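Local coordinates for protein oxidoreductase (Listeria innocua, PDB 3E18) that binds NAD through a Rossmann-fold domain and is probably a dehydrogenase of the GFO/IDH/MocA family, its substrate unknown, at residues A[73-78]-A[95-100]; A[165-170]-A[206-211]. All coordinates share one frame; numbering follows the deposited sequence. Where two conformers were deposited one is given.

Contact 1: A[73-78]-A[95-100]; sequences TPNDSH and EKPVTM. With NAD (nicotinamide-adenine-dinucleotide), chain E.
Asn75 and His78 of 73-78 meet the cis-proline loop 95-100 where two neighbouring parallel strands of the Rossmann fold, 68-71 and 91-95, run out at the NAD site. Going along the first loop, Thr73 touches the adenine with CG2, and its carbonyl oxygen takes the NE2 proton of His78. Pro74 lays CD against the adenine at C8A, while its carbonyl oxygen receives both N and OG of Ser77, from one face of its plane, and so secures the turn that leads into helix 78-87.

Asn75 crosses the ring of Pro97 at about a right angle. Its amide lies over CG and CD of the proline, with OD1 3.3 Å from Pro97 CD. The same OD1 lies 2.7 Å from O3D of NAD, a hydroxyl of the nicotinamide ribose whose one proton may go to OD1 or to Lys96 O. Water 1 donates to both Asn75 O and Pro97 O, tying the two backbones together. Asp76 offers its CA, 3.7 Å from Met100 SD, and its CB to the methyl CE; its carboxylate turns instead to His169.

His78, with CG beside its backbone N (chi1 -72°), reaches across edge-on. ND1 gives a bond to Val98 O at 2.9 Å, with that oxygen in the ring plane, and a weak one to Pro97 O. With NE2 engaged by Thr73 O, both ring nitrogens act as donors, which is consistent with a protonated imidazole; CA of Asn75 sits over one face.

Beyond it, Glu95 is held through OE2 by His20 and His122, and OE1 accepts the nicotinamide N7N at 163°. Lys96 NZ, salt-bridged to Asp176, reaches ribose O2D weakly, whereas Lys96 O accepts the proton of that hydroxyl at 2.6 Å.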
ATOM      1  N   THR A  73     -28.328 -17.331  -5.819  1.00 29.93           N
ATOM      2  CA  THR A  73     -28.150 -17.438  -7.268  1.00 28.58           C
ATOM      3  C   THR A  73     -27.035 -16.465  -7.694  1.00 35.27           C
ATOM      4  O   THR A  73     -26.606 -15.650  -6.872  1.00 31.90           O
ATOM      5  CB  THR A  73     -29.460 -17.094  -7.990  1.00 33.01           C
ATOM      6  OG1 THR A  73     -29.811 -15.731  -7.703  1.00 27.33           O
ATOM      7  CG2 THR A  73     -30.580 -18.012  -7.551  1.00 33.86           C
ATOM      8  N   PRO A  74     -26.539 -16.555  -8.956  1.00 35.78           N
ATOM      9  CA  PRO A  74     -25.612 -15.518  -9.447  1.00 30.84           C
ATOM     10  C   PRO A  74     -26.145 -14.081  -9.304  1.00 32.07           C
ATOM     11  O   PRO A  74     -27.350 -13.859  -9.212  1.00 29.57           O
ATOM     12  CB  PRO A  74     -25.405 -15.896 -10.913  1.00 34.57           C
ATOM     13  CG  PRO A  74     -25.585 -17.382 -10.933  1.00 31.42           C
ATOM     14  CD  PRO A  74     -26.709 -17.634  -9.954  1.00 34.09           C
ATOM     15  N   ASN A  75     -25.236 -13.120  -9.275  1.00 27.99           N
ATOM     16  CA  ASN A  75     -25.556 -11.766  -8.811  1.00 29.15           C
ATOM     17  C   ASN A  75     -26.613 -10.998  -9.593  1.00 32.38           C
ATOM     18  O   ASN A  75     -27.317 -10.163  -9.020  1.00 36.97           O
ATOM     19  CB  ASN A  75     -24.279 -10.933  -8.730  1.00 30.21           C
ATOM     20  CG  ASN A  75     -23.322 -11.452  -7.699  1.00 31.17           C
ATOM     21  OD1 ASN A  75     -23.726 -12.135  -6.748  1.00 31.05           O
ATOM     22  ND2 ASN A  75     -22.035 -11.132  -7.865  1.00 29.97           N
ATOM     23  N   ASP A  76     -26.710 -11.278 -10.890  1.00 32.92           N
ATOM     24  CA  ASP A  76     -27.623 -10.554 -11.773  1.00 34.23           C
ATOM     25  C   ASP A  76     -29.092 -10.893 -11.541  1.00 35.71           C
ATOM     26  O   ASP A  76     -29.972 -10.108 -11.891  1.00 36.19           O
ATOM     27  CB  ASP A  76     -27.231 -10.738 -13.253  1.00 28.78           C
ATOM     28  CG  ASP A  76     -27.284 -12.192 -13.711  1.00 35.36           C
ATOM     29  OD1 ASP A  76     -26.636 -13.064 -13.083  1.00 38.06           O
ATOM     30  OD2 ASP A  76     -27.961 -12.461 -14.725  1.00 40.63           O
ATOM     31  N   SER A  77     -29.353 -12.044 -10.926  1.00 30.79           N
ATOM     32  CA  SER A  77     -30.723 -12.469 -10.660  1.00 32.47           C
ATOM     33  C   SER A  77     -31.266 -12.094  -9.273  1.00 33.77           C
ATOM     34  O   SER A  77     -32.442 -12.319  -9.002  1.00 28.51           O
ATOM     35  CB  SER A  77     -30.873 -13.980 -10.916  1.00 32.78           C
ATOM     36  OG  SER A  77     -29.930 -14.722 -10.165  1.00 36.35           O
ATOM     37  N   HIS A  78     -30.432 -11.516  -8.404  1.00 30.25           N
ATOM     38  CA  HIS A  78     -30.825 -11.302  -7.009  1.00 27.17           C
ATOM     39  C   HIS A  78     -32.024 -10.377  -6.870  1.00 31.47           C
ATOM     40  O   HIS A  78     -32.922 -10.645  -6.087  1.00 27.49           O
ATOM     41  CB  HIS A  78     -29.692 -10.696  -6.188  1.00 30.09           C
ATOM     42  CG  HIS A  78     -28.560 -11.634  -5.900  1.00 28.21           C
ATOM     43  ND1 HIS A  78     -27.428 -11.228  -5.230  1.00 25.62           N
ATOM     44  CD2 HIS A  78     -28.375 -12.943  -6.197  1.00 27.10           C
ATOM     45  CE1 HIS A  78     -26.595 -12.248  -5.122  1.00 29.15           C
ATOM     46  NE2 HIS A  78     -27.146 -13.302  -5.699  1.00 24.72           N
ATOM     47  N   GLU A  95     -27.762 -13.456  -0.581  1.00 24.72           N
ATOM     48  CA  GLU A  95     -26.313 -13.486  -0.646  1.00 28.15           C
ATOM     49  C   GLU A  95     -25.663 -12.201  -1.167  1.00 33.18           C
ATOM     50  O   GLU A  95     -26.261 -11.460  -1.945  1.00 33.79           O
ATOM     51  CB  GLU A  95     -25.848 -14.668  -1.485  1.00 31.59           C
ATOM     52  CG  GLU A  95     -25.576 -15.909  -0.657  1.00 25.94           C
ATOM     53  CD  GLU A  95     -24.479 -15.709   0.406  1.00 32.97           C
ATOM     54  OE1 GLU A  95     -23.791 -14.662   0.434  1.00 36.69           O
ATOM     55  OE2 GLU A  95     -24.319 -16.609   1.243  1.00 34.90           O
ATOM     56  N   LYS A  96     -24.442 -11.950  -0.687  1.00 32.01           N
ATOM     57  CA  LYS A  96     -23.581 -10.854  -1.144  0.50 31.58           C
ATOM     58  C   LYS A  96     -23.117 -11.084  -2.588  1.00 32.47           C
ATOM     59  O   LYS A  96     -23.011 -12.239  -3.024  1.00 31.72           O
ATOM     60  CB  LYS A  96     -22.360 -10.726  -0.210  0.50 32.40           C
ATOM     61  CG  LYS A  96     -21.438 -11.965  -0.157  0.50 36.23           C
ATOM     62  CD  LYS A  96     -20.064 -11.716  -0.805  0.50 36.10           C
ATOM     63  CE  LYS A  96     -19.921 -12.175  -2.251  0.50 37.60           C
ATOM     64  NZ  LYS A  96     -19.338 -13.538  -2.417  0.50 27.53           N
ATOM     65  N   PRO A  97     -22.878 -10.004  -3.366  1.00 28.31           N
ATOM     66  CA  PRO A  97     -23.289  -8.611  -3.192  1.00 30.65           C
ATOM     67  C   PRO A  97     -24.795  -8.656  -3.453  1.00 32.65           C
ATOM     68  O   PRO A  97     -25.239  -9.443  -4.299  1.00 33.26           O
ATOM     69  CB  PRO A  97     -22.542  -7.872  -4.310  1.00 31.91           C
ATOM     70  CG  PRO A  97     -22.260  -8.884  -5.336  1.00 29.31           C
ATOM     71  CD  PRO A  97     -22.087 -10.192  -4.598  1.00 31.17           C
ATOM     72  N   VAL A  98     -25.589  -7.913  -2.689  1.00 31.87           N
ATOM     73  CA  VAL A  98     -27.022  -8.131  -2.791  1.00 27.94           C
ATOM     74  C   VAL A  98     -27.537  -7.753  -4.161  1.00 33.82           C
ATOM     75  O   VAL A  98     -28.335  -8.479  -4.736  1.00 30.95           O
ATOM     76  CB  VAL A  98     -27.846  -7.461  -1.689  1.00 31.05           C
ATOM     77  CG1 VAL A  98     -27.613  -8.193  -0.396  1.00 28.12           C
ATOM     78  CG2 VAL A  98     -27.530  -5.974  -1.571  1.00 32.50           C
ATOM     79  N   THR A  99     -27.046  -6.632  -4.689  1.00 29.09           N
ATOM     80  CA  THR A  99     -27.392  -6.180  -6.024  1.00 27.36           C
ATOM     81  C   THR A  99     -26.152  -5.611  -6.695  1.00 29.64           C
ATOM     82  O   THR A  99     -25.124  -5.372  -6.043  1.00 30.72           O
ATOM     83  CB  THR A  99     -28.458  -5.095  -6.003  1.00 26.30           C
ATOM     84  OG1 THR A  99     -28.028  -4.018  -5.154  1.00 31.18           O
ATOM     85  CG2 THR A  99     -29.804  -5.636  -5.537  1.00 29.78           C
ATOM     86  N   MET A 100     -26.248  -5.392  -7.999  1.00 30.53           N
ATOM     87  CA  MET A 100     -25.125  -4.870  -8.762  1.00 33.71           C
ATOM     88  C   MET A 100     -25.081  -3.336  -8.793  1.00 35.30           C
ATOM     89  O   MET A 100     -24.078  -2.749  -9.197  1.00 35.35           O
ATOM     90  CB  MET A 100     -25.095  -5.496 -10.156  1.00 37.40           C
ATOM     91  CG  MET A 100     -24.690  -6.978 -10.105  1.00 35.34           C
ATOM     92  SD  MET A 100     -25.012  -7.904 -11.606  1.00 33.25           S
ATOM     93  CE  MET A 100     -26.406  -7.024 -12.310  1.00 49.52           C
TER
HETATM   94  PA  NAD E 360     -23.074 -21.373  -8.035  1.00 38.54           P
HETATM   95  O1A NAD E 360     -22.250 -22.427  -7.401  1.00 43.57           O
HETATM   96  O2A NAD E 360     -22.832 -21.206  -9.479  1.00 41.27           O
HETATM   97  O5B NAD E 360     -24.630 -21.650  -7.753  1.00 42.35           O
HETATM   98  C5B NAD E 360     -25.669 -20.797  -8.178  1.00 43.64           C
HETATM   99  C4B NAD E 360     -26.913 -21.660  -8.361  1.00 38.53           C
HETATM  100  O4B NAD E 360     -28.042 -20.862  -8.665  1.00 40.14           O
HETATM  101  C3B NAD E 360     -26.734 -22.642  -9.516  1.00 43.75           C
HETATM  102  O3B NAD E 360     -27.020 -23.943  -9.060  1.00 36.76           O
HETATM  103  C2B NAD E 360     -27.752 -22.188 -10.542  1.00 43.33           C
HETATM  104  O2B NAD E 360     -28.295 -23.257 -11.283  1.00 42.25           O
HETATM  105  C1B NAD E 360     -28.791 -21.490  -9.684  1.00 41.81           C
HETATM  106  N9A NAD E 360     -29.578 -20.485 -10.415  1.00 43.32           N
HETATM  107  C8A NAD E 360     -29.147 -19.636 -11.405  1.00 40.11           C
HETATM  108  N7A NAD E 360     -30.191 -18.865 -11.794  1.00 42.23           N
HETATM  109  C5A NAD E 360     -31.277 -19.218 -11.066  1.00 46.39           C
HETATM  110  C6A NAD E 360     -32.592 -18.767 -11.063  1.00 43.49           C
HETATM  111  N6A NAD E 360     -32.913 -17.683 -11.767  1.00 39.35           N
HETATM  112  N1A NAD E 360     -33.504 -19.335 -10.186  1.00 39.31           N
HETATM  113  C2A NAD E 360     -33.120 -20.345  -9.326  1.00 39.51           C
HETATM  114  N3A NAD E 360     -31.813 -20.788  -9.338  1.00 44.80           N
HETATM  115  C4A NAD E 360     -30.907 -20.236 -10.195  1.00 44.44           C
HETATM  116  O3  NAD E 360     -22.806 -19.969  -7.273  1.00 30.37           O
HETATM  117  PN  NAD E 360     -22.300 -19.830  -5.767  1.00 33.66           P
HETATM  118  O1N NAD E 360     -20.813 -19.806  -5.740  1.00 36.74           O
HETATM  119  O2N NAD E 360     -23.051 -20.742  -4.874  1.00 33.42           O
HETATM  120  O5D NAD E 360     -22.760 -18.298  -5.426  1.00 29.86           O
HETATM  121  C5D NAD E 360     -24.106 -17.876  -5.457  1.00 29.54           C
HETATM  122  C4D NAD E 360     -24.259 -16.566  -4.652  1.00 29.44           C
HETATM  123  O4D NAD E 360     -23.677 -16.720  -3.370  1.00 35.70           O
HETATM  124  C3D NAD E 360     -23.545 -15.385  -5.286  1.00 30.00           C
HETATM  125  O3D NAD E 360     -24.275 -14.197  -5.014  1.00 28.42           O
HETATM  126  C2D NAD E 360     -22.221 -15.291  -4.555  1.00 33.81           C
HETATM  127  O2D NAD E 360     -21.788 -13.952  -4.499  1.00 37.40           O
HETATM  128  C1D NAD E 360     -22.601 -15.804  -3.173  1.00 37.48           C
HETATM  129  N1N NAD E 360     -21.498 -16.413  -2.384  1.00 38.11           N
HETATM  130  C2N NAD E 360     -21.270 -15.888  -1.143  1.00 40.47           C
HETATM  131  C3N NAD E 360     -20.270 -16.380  -0.311  1.00 42.63           C
HETATM  132  C7N NAD E 360     -20.230 -15.917   1.114  1.00 36.73           C
HETATM  133  O7N NAD E 360     -19.117 -16.240   1.903  1.00 44.48           O
HETATM  134  N7N NAD E 360     -21.250 -15.218   1.622  1.00 33.66           N
HETATM  135  C4N NAD E 360     -19.496 -17.467  -0.741  1.00 36.56           C
HETATM  136  C5N NAD E 360     -19.739 -18.016  -2.003  1.00 34.24           C
HETATM  137  C6N NAD E 360     -20.750 -17.486  -2.813  1.00 38.87           C
HETATM  138  O   HOH W   1     -25.833  -8.732  -7.178  1.00 60.45           O

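Contact 2: A[165-170]-A[206-211]; sequences HLKAHG and DEVDDG
Lys167 and Val208 bring the two irregular loops closest, their CA atoms 6.0 Å apart, and no bond joins backbone to backbone. Glu207 makes the one strong direct bond. Its CG, between the backbone N and carbonyl carbon (chi1 61°), packs on His165 O; beyond it the chain is extended and brings OE2 to the backbone N of Lys167 at 3.0 Å, on the anti side of the carboxylate but tilted 33° out of its plane. Water 3 carries the same oxygen on to Ala168 N, while OE1 lies against Leu166 CD2.

Both loops belong to the GFO/IDH/MocA C-terminal domain: 165-170 leads into helix 173-188, and the loop 206-211 joins the antiparallel strands 193-201 and 211-218. Val208 sets its two methyls against one side of the first loop, CG1 3.5 Å from Lys167 N and CG2 3.5 Å from His165 O. Past it slides Lys167 in the opposite direction, its bent end giving a weak bond from NZ to Glu207 O.

At the other end the planes of the His165 ring and the Asp206 carboxylate are 79° apart. ND1 points almost straight at OD1, but at 3.4 Å the bond is weak. Water 2 donates to His165 O and Asp206 OD1 and accepts from Glu207 N.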
ATOM      1  N   HIS A 165     -16.547 -15.039 -14.025  1.00 36.61           N
ATOM      2  CA  HIS A 165     -15.660 -14.478 -15.054  1.00 36.38           C
ATOM      3  C   HIS A 165     -16.334 -13.423 -15.931  1.00 37.16           C
ATOM      4  O   HIS A 165     -15.666 -12.792 -16.758  1.00 39.65           O
ATOM      5  CB  HIS A 165     -15.111 -15.583 -15.965  1.00 38.10           C
ATOM      6  CG  HIS A 165     -14.146 -16.507 -15.293  1.00 45.86           C
ATOM      7  ND1 HIS A 165     -12.790 -16.489 -15.550  1.00 51.12           N
ATOM      8  CD2 HIS A 165     -14.341 -17.485 -14.378  1.00 49.94           C
ATOM      9  CE1 HIS A 165     -12.192 -17.416 -14.823  1.00 49.08           C
ATOM     10  NE2 HIS A 165     -13.112 -18.034 -14.102  1.00 55.63           N
ATOM     11  N   LEU A 166     -17.647 -13.233 -15.761  1.00 34.74           N
ATOM     12  CA  LEU A 166     -18.444 -12.451 -16.709  1.00 34.51           C
ATOM     13  C   LEU A 166     -19.057 -11.209 -16.091  1.00 31.26           C
ATOM     14  O   LEU A 166     -19.608 -11.272 -14.986  1.00 32.89           O
ATOM     15  CB  LEU A 166     -19.545 -13.327 -17.310  1.00 38.11           C
ATOM     16  CG  LEU A 166     -19.019 -14.522 -18.115  1.00 42.28           C
ATOM     17  CD1 LEU A 166     -20.063 -15.611 -18.244  1.00 43.68           C
ATOM     18  CD2 LEU A 166     -18.521 -14.061 -19.481  1.00 47.25           C
ATOM     19  N   LYS A 167     -18.976 -10.090 -16.812  1.00 29.92           N
ATOM     20  CA  LYS A 167     -19.562  -8.813 -16.365  1.00 34.04           C
ATOM     21  C   LYS A 167     -21.077  -8.879 -16.197  1.00 37.19           C
ATOM     22  O   LYS A 167     -21.645  -8.194 -15.330  1.00 34.44           O
ATOM     23  CB  LYS A 167     -19.246  -7.687 -17.356  1.00 37.30           C
ATOM     24  CG  LYS A 167     -17.914  -7.001 -17.159  1.00 52.06           C
ATOM     25  CD  LYS A 167     -17.952  -5.571 -17.711  1.00 63.37           C
ATOM     26  CE  LYS A 167     -16.574  -4.898 -17.667  1.00 69.61           C
ATOM     27  NZ  LYS A 167     -15.945  -4.884 -16.301  1.00 70.84           N
ATOM     28  N   ALA A 168     -21.718  -9.690 -17.043  1.00 37.47           N
ATOM     29  CA  ALA A 168     -23.179  -9.819 -17.091  1.00 38.30           C
ATOM     30  C   ALA A 168     -23.745 -10.315 -15.769  1.00 38.59           C
ATOM     31  O   ALA A 168     -24.819  -9.886 -15.353  1.00 39.56           O
ATOM     32  CB  ALA A 168     -23.595 -10.767 -18.217  1.00 39.92           C
ATOM     33  N   HIS A 169     -22.999 -11.206 -15.120  1.00 34.92           N
ATOM     34  CA  HIS A 169     -23.426 -11.854 -13.889  1.00 34.74           C
ATOM     35  C   HIS A 169     -22.791 -11.247 -12.642  1.00 34.20           C
ATOM     36  O   HIS A 169     -22.833 -11.855 -11.569  1.00 32.76           O
ATOM     37  CB  HIS A 169     -23.103 -13.348 -13.969  1.00 34.91           C
ATOM     38  CG  HIS A 169     -23.734 -14.026 -15.139  1.00 39.99           C
ATOM     39  ND1 HIS A 169     -25.085 -14.289 -15.202  1.00 41.52           N
ATOM     40  CD2 HIS A 169     -23.209 -14.471 -16.305  1.00 41.13           C
ATOM     41  CE1 HIS A 169     -25.364 -14.883 -16.350  1.00 44.14           C
ATOM     42  NE2 HIS A 169     -24.242 -15.004 -17.038  1.00 46.00           N
ATOM     43  N   GLY A 170     -22.205 -10.057 -12.789  1.00 34.08           N
ATOM     44  CA  GLY A 170     -21.604  -9.332 -11.661  1.00 32.03           C
ATOM     45  C   GLY A 170     -20.383 -10.046 -11.111  1.00 31.25           C
ATOM     46  O   GLY A 170     -20.229 -10.191  -9.891  1.00 34.87           O
ATOM     47  N   ASP A 206      -9.167 -11.505 -18.238  1.00 44.99           N
ATOM     48  CA  ASP A 206     -10.624 -11.635 -18.247  1.00 44.24           C
ATOM     49  C   ASP A 206     -11.300 -10.295 -18.460  1.00 40.81           C
ATOM     50  O   ASP A 206     -10.659  -9.243 -18.356  1.00 41.32           O
ATOM     51  CB  ASP A 206     -11.124 -12.262 -16.943  1.00 44.86           C
ATOM     52  CG  ASP A 206     -10.945 -13.759 -16.914  1.00 57.36           C
ATOM     53  OD1 ASP A 206     -11.423 -14.438 -17.849  1.00 60.34           O
ATOM     54  OD2 ASP A 206     -10.329 -14.259 -15.951  1.00 67.56           O
ATOM     55  N   GLU A 207     -12.601 -10.329 -18.751  1.00 37.24           N
ATOM     56  CA  GLU A 207     -13.384  -9.094 -18.923  1.00 39.93           C
ATOM     57  C   GLU A 207     -13.719  -8.439 -17.581  1.00 33.43           C
ATOM     58  O   GLU A 207     -14.088  -7.254 -17.522  1.00 38.50           O
ATOM     59  CB  GLU A 207     -14.656  -9.354 -19.751  1.00 43.30           C
ATOM     60  CG  GLU A 207     -15.622 -10.367 -19.134  1.00 47.57           C
ATOM     61  CD  GLU A 207     -16.860 -10.604 -19.985  1.00 51.69           C
ATOM     62  OE1 GLU A 207     -16.746 -11.291 -21.030  1.00 53.55           O
ATOM     63  OE2 GLU A 207     -17.946 -10.117 -19.599  1.00 48.46           O
ATOM     64  N   VAL A 208     -13.568  -9.214 -16.509  1.00 33.78           N
ATOM     65  CA  VAL A 208     -13.718  -8.721 -15.134  1.00 32.32           C
ATOM     66  C   VAL A 208     -12.376  -8.700 -14.397  1.00 32.64           C
ATOM     67  O   VAL A 208     -11.434  -9.396 -14.778  1.00 33.21           O
ATOM     68  CB  VAL A 208     -14.707  -9.580 -14.311  1.00 32.11           C
ATOM     69  CG1 VAL A 208     -16.095  -9.546 -14.940  1.00 34.43           C
ATOM     70  CG2 VAL A 208     -14.209 -11.028 -14.171  1.00 27.62           C
ATOM     71  N   ASP A 209     -12.317  -7.891 -13.342  1.00 30.73           N
ATOM     72  CA  ASP A 209     -11.117  -7.737 -12.520  1.00 32.56           C
ATOM     73  C   ASP A 209     -10.760  -9.005 -11.750  1.00 29.98           C
ATOM     74  O   ASP A 209     -11.638  -9.676 -11.206  1.00 34.37           O
ATOM     75  CB  ASP A 209     -11.304  -6.572 -11.548  1.00 31.36           C
ATOM     76  CG  ASP A 209     -12.399  -6.830 -10.518  1.00 35.77           C
ATOM     77  OD1 ASP A 209     -13.597  -6.689 -10.851  1.00 32.61           O
ATOM     78  OD2 ASP A 209     -12.057  -7.162  -9.366  1.00 38.74           O
ATOM     79  N   ASP A 210      -9.471  -9.337 -11.714  1.00 28.45           N
ATOM     80  CA  ASP A 210      -9.014 -10.509 -10.967  1.00 32.63           C
ATOM     81  C   ASP A 210      -8.410 -10.061  -9.637  1.00 30.09           C
ATOM     82  O   ASP A 210      -7.875 -10.852  -8.856  1.00 24.85           O
ATOM     83  CB  ASP A 210      -8.044 -11.358 -11.798  1.00 31.22           C
ATOM     84  CG  ASP A 210      -6.826 -10.576 -12.280  1.00 39.90           C
ATOM     85  OD1 ASP A 210      -6.033 -10.128 -11.431  1.00 38.58           O
ATOM     86  OD2 ASP A 210      -6.644 -10.440 -13.513  1.00 39.61           O
ATOM     87  N   GLY A 211      -8.483  -8.758  -9.392  1.00 27.58           N
ATOM     88  CA  GLY A 211      -7.989  -8.226  -8.159  1.00 23.44           C
ATOM     89  C   GLY A 211      -8.122  -6.720  -8.198  1.00 27.54           C
ATOM     90  O   GLY A 211      -8.400  -6.146  -9.237  1.00 26.16           O
TER
HETATM   91  O   HOH W   2     -13.678 -13.110 -19.262  1.00 64.95           O
HETATM   92  O   HOH W   3     -20.679 -10.601 -19.796  1.00 39.00           O

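Contact 1 belongs to the NAD-binding domain and contact 2 to the C-terminal domain, yet their centres are only 14 Å apart and they touch. Loop 165-170 is the go-between: while its first half meets 206-211, its far end reaches back to 73-78. Asn75 ND2 lies 2.9 Å from Gly170 O, and Asp76 OD1 lies 2.9 Å from His169 ND1, both probable hydrogen bonds across the domain boundary. Asn75 thereby joins the cofactor to the second domain. Contact 2 itself stands back from the cofactor, with the His165 side chain about 10 Å from NAD, but the residues just before it, Trp163 and Arg164, bind NAD directly.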